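Local atomic coordinates of tryptase inhibitor (Rhipicephalus appendiculatus, PDB entry 2UUY), a protein that probably inhibits serine endopeptidases such as tryptase, with this chain forming a Kunitz-like domain of a longer tick protein. Residues B[16-21]-B[31-36]; B[5-10]-B[23-28]. One frame throughout, in Å; residues are numbered along the deposited sequence.

Contact 1 of 2, residues B[16-21]-B[31-36]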
ATOM      1  N   LYS B  16       5.537  -1.307   1.760  1.00  6.56           N
ATOM      2  CA  LYS B  16       4.535  -2.361   1.676  1.00  5.93           C
ATOM      3  C   LYS B  16       3.895  -2.533   0.294  1.00  6.32           C
ATOM      4  O   LYS B  16       2.764  -3.011   0.171  1.00  6.13           O
ATOM      5  CB  LYS B  16       3.533  -2.254   2.817  1.00  6.17           C
ATOM      6  CG  LYS B  16       4.174  -2.594   4.156  1.00  6.11           C
ATOM      7  CD  LYS B  16       3.279  -2.357   5.317  1.00  6.21           C
ATOM      8  CE  LYS B  16       3.982  -2.696   6.602  1.00  5.87           C
ATOM      9  NZ  LYS B  16       3.143  -2.352   7.805  1.00  6.21           N
ATOM     10  N   ALA B  17       4.667  -2.267  -0.763  1.00  6.23           N
ATOM     11  CA  ALA B  17       4.249  -2.628  -2.125  1.00  6.62           C
ATOM     12  C   ALA B  17       4.457  -4.117  -2.327  1.00  6.79           C
ATOM     13  O   ALA B  17       5.264  -4.748  -1.643  1.00  7.49           O
ATOM     14  CB  ALA B  17       5.067  -1.856  -3.161  1.00  7.75           C
ATOM     15  N   ARG B  18       3.729  -4.686  -3.293  1.00  6.49           N
ATOM     16  CA  ARG B  18       4.021  -6.031  -3.798  1.00  7.08           C
ATOM     17  C   ARG B  18       4.340  -5.948  -5.277  1.00  6.85           C
ATOM     18  O   ARG B  18       3.505  -6.237  -6.126  1.00  7.74           O
ATOM     19  CB  ARG B  18       2.857  -6.989  -3.501  1.00  7.48           C
ATOM     20  CG  ARG B  18       3.212  -8.454  -3.756  1.00  9.84           C
ATOM     21  CD  ARG B  18       3.129  -8.953  -5.151  1.00 15.46           C
ATOM     22  NE  ARG B  18       1.769  -8.849  -5.694  1.00 16.16           N
ATOM     23  CZ  ARG B  18       0.827  -9.805  -5.632  1.00 16.83           C
ATOM     24  NH1 ARG B  18       1.039 -10.976  -5.041  1.00 21.00           N
ATOM     25  NH2 ARG B  18      -0.360  -9.595  -6.165  1.00 15.62           N
ATOM     26  N   PHE B  19       5.551  -5.514  -5.577  1.00  7.00           N
ATOM     27  CA  PHE B  19       6.079  -5.618  -6.935  1.00  7.78           C
ATOM     28  C   PHE B  19       6.536  -7.047  -7.202  1.00  7.84           C
ATOM     29  O   PHE B  19       6.918  -7.758  -6.286  1.00  9.80           O
ATOM     30  CB  PHE B  19       7.261  -4.686  -7.111  1.00  7.98           C
ATOM     31  CG  PHE B  19       6.960  -3.253  -6.864  1.00  8.54           C
ATOM     32  CD1 PHE B  19       6.036  -2.592  -7.648  1.00  9.23           C
ATOM     33  CD2 PHE B  19       7.663  -2.518  -5.924  1.00  9.49           C
ATOM     34  CE1 PHE B  19       5.771  -1.254  -7.441  1.00  9.74           C
ATOM     35  CE2 PHE B  19       7.395  -1.179  -5.712  1.00 11.22           C
ATOM     36  CZ  PHE B  19       6.448  -0.551  -6.485  1.00 10.53           C
ATOM     37  N   THR B  20       6.505  -7.440  -8.473  1.00  7.74           N
ATOM     38  CA  THR B  20       7.044  -8.717  -8.918  1.00  8.22           C
ATOM     39  C   THR B  20       8.368  -8.447  -9.614  1.00  7.81           C
ATOM     40  O   THR B  20       8.406  -7.751 -10.624  1.00  8.94           O
ATOM     41  CB  THR B  20       6.070  -9.423  -9.880  1.00  9.65           C
ATOM     42  OG1 THR B  20       4.854  -9.681  -9.182  1.00 11.63           O
ATOM     43  CG2 THR B  20       6.666 -10.726 -10.401  1.00 11.59           C
ATOM     44  N   ARG B  21       9.453  -8.967  -9.049  1.00  8.51           N
ATOM     45  CA  ARG B  21      10.793  -8.774  -9.628  1.00  8.68           C
ATOM     46  C   ARG B  21      11.470 -10.110  -9.789  1.00  9.19           C
ATOM     47  O   ARG B  21      11.234 -11.036  -9.036  1.00 10.64           O
ATOM     48  CB  ARG B  21      11.663  -7.919  -8.709  1.00  9.72           C
ATOM     49  CG  ARG B  21      11.052  -6.626  -8.281  1.00 12.29           C
ATOM     50  CD  ARG B  21      10.803  -5.706  -9.408  1.00 12.79           C
ATOM     51  NE  ARG B  21      12.044  -5.280 -10.029  1.00 12.28           N
ATOM     52  CZ  ARG B  21      12.116  -4.440 -11.035  1.00 12.94           C
ATOM     53  NH1 ARG B  21      11.014  -3.976 -11.580  1.00 14.30           N
ATOM     54  NH2 ARG B  21      13.303  -4.085 -11.516  1.00 14.69           N
ATOM     55  N   VAL B  31      11.563 -15.475  -8.847  1.00 10.53           N
ATOM     56  CA  VAL B  31      10.638 -14.398  -8.631  0.50 10.85           C
ATOM     57  C   VAL B  31      10.601 -14.006  -7.149  1.00 11.09           C
ATOM     58  O   VAL B  31      10.619 -14.860  -6.245  1.00 12.54           O
ATOM     59  CB  VAL B  31       9.250 -14.765  -9.197  0.50 10.75           C
ATOM     60  CG1 VAL B  31       8.517 -15.731  -8.280  0.50 12.17           C
ATOM     61  CG2 VAL B  31       8.448 -13.499  -9.425  0.50 10.70           C
ATOM     62  N   TYR B  32      10.559 -12.703  -6.927  1.00  9.73           N
ATOM     63  CA  TYR B  32      10.418 -12.115  -5.597  1.00 10.22           C
ATOM     64  C   TYR B  32       9.233 -11.164  -5.647  1.00 10.21           C
ATOM     65  O   TYR B  32       9.069 -10.409  -6.595  1.00 11.83           O
ATOM     66  CB  TYR B  32      11.712 -11.398  -5.186  1.00 10.53           C
ATOM     67  CG  TYR B  32      12.754 -12.404  -4.789  1.00 10.41           C
ATOM     68  CD1 TYR B  32      12.838 -12.856  -3.484  1.00 12.09           C
ATOM     69  CD2 TYR B  32      13.592 -12.984  -5.734  1.00 11.27           C
ATOM     70  CE1 TYR B  32      13.736 -13.838  -3.127  1.00 12.84           C
ATOM     71  CE2 TYR B  32      14.487 -13.957  -5.396  1.00 11.92           C
ATOM     72  CZ  TYR B  32      14.575 -14.354  -4.093  1.00 13.40           C
ATOM     73  OH  TYR B  32      15.475 -15.345  -3.764  1.00 16.00           O
ATOM     74  N   GLU B  33       8.384 -11.246  -4.632  1.00  9.50           N
ATOM     75  CA  GLU B  33       7.165 -10.436  -4.541  1.00  9.70           C
ATOM     76  C   GLU B  33       7.217  -9.624  -3.259  1.00  8.31           C
ATOM     77  O   GLU B  33       7.296 -10.213  -2.158  1.00  9.42           O
ATOM     78  CB  GLU B  33       5.953 -11.341  -4.498  1.00 11.04           C
ATOM     79  CG  GLU B  33       5.675 -12.131  -5.751  1.00 15.37           C
ATOM     80  CD  GLU B  33       4.525 -13.077  -5.474  1.00 21.59           C
ATOM     81  OE1 GLU B  33       3.385 -12.644  -5.629  1.00 22.83           O
ATOM     82  OE2 GLU B  33       4.747 -14.208  -4.985  1.00 23.78           O
ATOM     83  N   GLY B  34       7.195  -8.301  -3.371  1.00  7.87           N
ATOM     84  CA  GLY B  34       7.312  -7.456  -2.194  1.00  8.38           C
ATOM     85  C   GLY B  34       7.906  -6.132  -2.586  1.00  7.21           C
ATOM     86  O   GLY B  34       7.771  -5.678  -3.722  1.00  8.03           O
ATOM     87  N   CYS B  35       8.532  -5.465  -1.615  1.00  8.00           N
ATOM     88  CA  CYS B  35       9.075  -4.132  -1.843  1.00  8.64           C
ATOM     89  C   CYS B  35      10.484  -4.235  -2.364  1.00  9.06           C
ATOM     90  O   CYS B  35      11.468  -4.004  -1.660  1.00 10.78           O
ATOM     91  CB  CYS B  35       9.065  -3.338  -0.518  1.00  9.85           C
ATOM     92  SG  CYS B  35       9.693  -1.665  -0.723  1.00  9.42           S
ATOM     93  N   TYR B  36      10.569  -4.614  -3.613  1.00  7.94           N
ATOM     94  CA  TYR B  36      11.852  -4.882  -4.268  1.00  8.58           C
ATOM     95  C   TYR B  36      11.968  -3.944  -5.430  1.00  9.94           C
ATOM     96  O   TYR B  36      11.063  -3.910  -6.266  1.00 10.34           O
ATOM     97  CB  TYR B  36      11.907  -6.328  -4.760  1.00  9.35           C
ATOM     98  CG  TYR B  36      11.878  -7.352  -3.692  1.00  8.53           C
ATOM     99  CD1 TYR B  36      12.996  -7.607  -2.900  1.00 10.15           C
ATOM    100  CD2 TYR B  36      10.728  -8.081  -3.452  1.00  8.51           C
ATOM    101  CE1 TYR B  36      12.947  -8.560  -1.915  1.00  9.78           C
ATOM    102  CE2 TYR B  36      10.696  -9.052  -2.487  1.00  9.62           C
ATOM    103  CZ  TYR B  36      11.817  -9.303  -1.732  1.00  9.73           C
ATOM    104  OH  TYR B  36      11.782 -10.286  -0.777  1.00 11.42           O
TER
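Arg21 and Tyr32 close the tightly packed part of this antiparallel pairing, which illustrates how backbone bonds and one salt bridge can share in joining two strands. Arg21 N donates to Tyr32 O over 2.9 Å in a nearly straight bond (175°), and the buried Tyr32 answers, its N 2.8 Å from Arg21 O. The aliphatic part of Arg21 slides past Tyr36, Arg21 CG 3.6 Å from Tyr36 CB, and bends at chi2 and chi3 carry its NE to the carbonyl of Gly38. At the next hydrogen-bonded pair Phe19 N reaches Gly34 O over 2.9 Å, a bent bond. Buried Gly34 suits the spot, since a CB would press on the Tyr36 ring and on the preceding carbonyl oxygen. The looser side is the edge where Arg18 and Glu33 keep some access to solvent. With CG opposite its backbone N (chi1 -169°), Arg18 runs alongside Glu33, and Arg18 NH1 forms a salt bridge with Glu33 OE1 at 2.9 Å, guanidinium and carboxylate only 17° from coplanar. Arg18 NH2 also bonds to the backbone of the chain of another protein. A serine at Arg18 would probably leave the Glu33 carboxylate without its charged mate and that backbone without its bond from NH2. With the Cys15–Cys35 disulfide beside it, this strand pair belongs to the central hairpin of a Kunitz-like domain, whose loop Lys16–Arg18 the other protein grips.

Contact 2 of 2, residues B[5-10]-B[23-28]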
ATOM      1  N   ILE B   5      19.464 -23.233   1.025  1.00 11.03           N
ATOM      2  CA  ILE B   5      19.419 -22.689   2.344  1.00 10.96           C
ATOM      3  C   ILE B   5      20.768 -22.006   2.586  1.00  9.55           C
ATOM      4  O   ILE B   5      21.831 -22.562   2.295  1.00 10.07           O
ATOM      5  CB  ILE B   5      19.142 -23.807   3.383  1.00 10.88           C
ATOM      6  CG1 ILE B   5      17.736 -24.347   3.183  1.00 12.11           C
ATOM      7  CG2 ILE B   5      19.309 -23.287   4.779  1.00 13.22           C
ATOM      8  CD1 ILE B   5      17.482 -25.617   3.975  1.00 15.00           C
ATOM      9  N   GLY B   6      20.701 -20.817   3.157  1.00  9.76           N
ATOM     10  CA  GLY B   6      21.881 -20.048   3.478  1.00  9.05           C
ATOM     11  C   GLY B   6      22.271 -19.031   2.441  1.00  8.85           C
ATOM     12  O   GLY B   6      23.072 -18.168   2.755  1.00  8.56           O
ATOM     13  N   TRP B   7      21.732 -19.128   1.237  1.00  9.05           N
ATOM     14  CA  TRP B   7      22.050 -18.176   0.174  1.00  9.69           C
ATOM     15  C   TRP B   7      21.568 -16.795   0.526  1.00  9.54           C
ATOM     16  O   TRP B   7      20.504 -16.664   1.150  1.00 11.90           O
ATOM     17  CB  TRP B   7      21.388 -18.630  -1.122  1.00  9.95           C
ATOM     18  CG  TRP B   7      21.953 -18.011  -2.374  1.00  9.26           C
ATOM     19  CD1 TRP B   7      21.483 -16.921  -3.067  1.00  9.74           C
ATOM     20  CD2 TRP B   7      23.081 -18.495  -3.114  1.00  8.58           C
ATOM     21  NE1 TRP B   7      22.262 -16.716  -4.172  1.00  9.48           N
ATOM     22  CE2 TRP B   7      23.240 -17.671  -4.220  1.00  7.57           C
ATOM     23  CE3 TRP B   7      23.989 -19.549  -2.918  1.00  8.89           C
ATOM     24  CZ2 TRP B   7      24.270 -17.843  -5.127  1.00  8.95           C
ATOM     25  CZ3 TRP B   7      24.989 -19.735  -3.842  1.00  9.98           C
ATOM     26  CH2 TRP B   7      25.132 -18.880  -4.926  1.00  9.20           C
ATOM     27  N   SER B   8      22.294 -15.772   0.122  1.00  8.89           N
ATOM     28  CA  SER B   8      21.925 -14.382   0.338  0.50 10.13           C
ATOM     29  C   SER B   8      20.891 -13.985  -0.693  1.00 11.70           C
ATOM     30  O   SER B   8      21.204 -13.913  -1.869  1.00 14.24           O
ATOM     31  CB  SER B   8      23.140 -13.476   0.158  0.50 10.36           C
ATOM     32  OG  SER B   8      22.795 -12.129   0.425  0.50 10.92           O
ATOM     33  N   GLU B   9      19.684 -13.749  -0.250  1.00 12.18           N
ATOM     34  CA  GLU B   9      18.593 -13.332  -1.126  1.00 12.24           C
ATOM     35  C   GLU B   9      18.454 -11.819  -1.068  1.00 11.96           C
ATOM     36  O   GLU B   9      19.086 -11.143  -0.264  1.00 11.05           O
ATOM     37  CB  GLU B   9      17.320 -14.050  -0.716  1.00 13.09           C
ATOM     38  CG  GLU B   9      17.464 -15.528  -0.953  1.00 14.92           C
ATOM     39  CD  GLU B   9      16.208 -16.284  -0.607  1.00 18.12           C
ATOM     40  OE1 GLU B   9      16.174 -16.916   0.468  1.00 22.61           O
ATOM     41  OE2 GLU B   9      15.246 -16.245  -1.381  1.00 20.41           O
ATOM     42  N   PRO B  10      17.621 -11.254  -1.937  1.00 11.47           N
ATOM     43  CA  PRO B  10      17.521  -9.847  -1.936  1.00 13.29           C
ATOM     44  C   PRO B  10      17.036  -9.260  -0.608  1.00 11.14           C
ATOM     45  O   PRO B  10      16.231  -9.874   0.084  1.00 10.53           O
ATOM     46  CB  PRO B  10      16.421  -9.548  -3.004  1.00 14.90           C
ATOM     47  CG  PRO B  10      16.532 -10.712  -3.893  1.00 13.41           C
ATOM     48  CD  PRO B  10      16.778 -11.838  -2.990  1.00 12.26           C
ATOM     49  N   TYR B  23      15.168 -11.943  -9.836  1.00  8.43           N
ATOM     50  CA  TYR B  23      16.559 -11.783  -9.430  1.00  8.41           C
ATOM     51  C   TYR B  23      17.329 -13.054  -9.738  1.00  9.40           C
ATOM     52  O   TYR B  23      16.853 -14.167  -9.535  1.00  9.01           O
ATOM     53  CB  TYR B  23      16.649 -11.542  -7.925  1.00  9.10           C
ATOM     54  CG  TYR B  23      16.289 -10.185  -7.403  1.00  8.67           C
ATOM     55  CD1 TYR B  23      17.275  -9.312  -7.025  1.00  9.86           C
ATOM     56  CD2 TYR B  23      14.966  -9.825  -7.175  1.00  9.02           C
ATOM     57  CE1 TYR B  23      16.982  -8.102  -6.456  1.00 10.97           C
ATOM     58  CE2 TYR B  23      14.659  -8.609  -6.590  1.00  8.97           C
ATOM     59  CZ  TYR B  23      15.655  -7.758  -6.246  1.00  9.40           C
ATOM     60  OH  TYR B  23      15.321  -6.567  -5.633  1.00 10.96           O
ATOM     61  N   CYS B  24      18.548 -12.866 -10.187  1.00  9.16           N
ATOM     62  CA  CYS B  24      19.449 -13.976 -10.400  1.00  9.27           C
ATOM     63  C   CYS B  24      20.008 -14.487  -9.092  1.00  9.54           C
ATOM     64  O   CYS B  24      20.708 -13.735  -8.374  1.00 11.28           O
ATOM     65  CB  CYS B  24      20.600 -13.496 -11.279  1.00  9.46           C
ATOM     66  SG  CYS B  24      21.818 -14.784 -11.614  1.00 10.73           S
ATOM     67  N   MET B  25      19.678 -15.732  -8.770  1.00 10.28           N
ATOM     68  CA  MET B  25      20.121 -16.387  -7.546  0.50 11.56           C
ATOM     69  C   MET B  25      21.021 -17.545  -7.947  1.00 11.80           C
ATOM     70  O   MET B  25      20.562 -18.654  -8.157  1.00 14.10           O
ATOM     71  CB  MET B  25      18.920 -16.902  -6.738  0.50 12.56           C
ATOM     72  CG  MET B  25      17.834 -15.877  -6.430  0.50 15.06           C
ATOM     73  SD  MET B  25      18.378 -14.323  -5.687  0.50 20.56           S
ATOM     74  CE  MET B  25      19.670 -14.795  -4.567  0.50 19.94           C
ATOM     75  N   GLY B  26      22.303 -17.278  -8.096  1.00 11.79           N
ATOM     76  CA  GLY B  26      23.258 -18.305  -8.510  1.00 11.92           C
ATOM     77  C   GLY B  26      23.111 -18.599  -9.993  1.00 11.76           C
ATOM     78  O   GLY B  26      23.463 -17.770 -10.829  1.00 13.26           O
ATOM     79  N   ASN B  27      22.536 -19.739 -10.314  1.00 11.99           N
ATOM     80  CA  ASN B  27      22.431 -20.204 -11.692  1.00 11.95           C
ATOM     81  C   ASN B  27      21.193 -19.751 -12.405  1.00 13.04           C
ATOM     82  O   ASN B  27      21.139 -19.835 -13.628  1.00 15.39           O
ATOM     83  CB  ASN B  27      22.402 -21.719 -11.722  1.00 12.14           C
ATOM     84  CG  ASN B  27      23.708 -22.347 -11.386  1.00 11.91           C
ATOM     85  OD1 ASN B  27      24.738 -21.702 -11.316  1.00 13.10           O
ATOM     86  ND2 ASN B  27      23.669 -23.655 -11.208  1.00 16.06           N
ATOM     87  N   CYS B  28      20.172 -19.330 -11.663  1.00 13.22           N
ATOM     88  CA  CYS B  28      18.844 -19.117 -12.212  1.00 14.50           C
ATOM     89  C   CYS B  28      18.124 -17.956 -11.572  1.00 11.93           C
ATOM     90  O   CYS B  28      18.465 -17.545 -10.459  1.00 11.79           O
ATOM     91  CB  CYS B  28      17.998 -20.387 -12.025  1.00 17.25           C
ATOM     92  SG  CYS B  28      17.904 -21.059 -10.283  1.00 22.99           S
TER
HETATM   93  O   HOH W   1      22.962 -14.804  -6.266  1.00 18.88           O
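Pro10 sits squarely over the face of the Tyr23 ring, a CH-pi contact where the N-terminal loop of this Kunitz-like domain meets the last residues of one hairpin strand and the turn beyond it. Pro10 CG lies 3.5 Å from the Tyr23 ring centroid, only 9° off the ring normal, while CB leans outward over the phenol end, 3.8 Å from Tyr23 CZ. With CG opposite the carbonyl carbon (chi1 -76°) the Tyr23 ring is carried toward the loop, and chi2 turns its face to Pro10; the Tyr23 and Tyr32 rings also meet, their planes nearly perpendicular. Farther along the strand comes Met25, bent at chi2 and chi3. In one of its two modelled conformers its sulfur approaches the Pro10 ring, Met25 SD 4.0 Å from Pro10 CD, and its methyl comes in at the edge of the Trp7 indole, near the plane; the spacing there is too short to be trusted. Trp7, whose CG is turned away from its own backbone N (chi1 -162°), brings the benzo side of its indole to the hairpin turn, with CZ2 3.6 Å from Gly26 CA. That turn is of type II' and runs from Met25 to Cys28, its end residues joined by Met25 N donating to Cys28 O at 2.8 Å. Gly26 accepts its positive phi easily, and a CB there would crowd Trp7 CZ2. One water bridges the two segments: it accepts from Trp7 NE1 at 2.9 Å and Gly26 N at 3.1 Å, and donates to Cys24 O at 3.3 Å.

In the fold
Both contacts draw on strand 19-25, yet their chemistry follows their place in the domain. Contact 1 is partly buried, joins that strand to strand 28-34 chiefly through backbone bonds, and extends to the neighbouring protein chain. Contact 2 lies at the surface on the other side of the chain's centre, about 15 Å away between centres, and sets an irregular loop against the hairpin by aromatic, proline and methionine packing plus a water; no other protein chain of the assembly touches it. Tyr32 connects the two: its OH is 2.6 Å from Glu9 OE2, a probable hydrogen bond, and its CZ packs 3.5 Å from Pro10 CD.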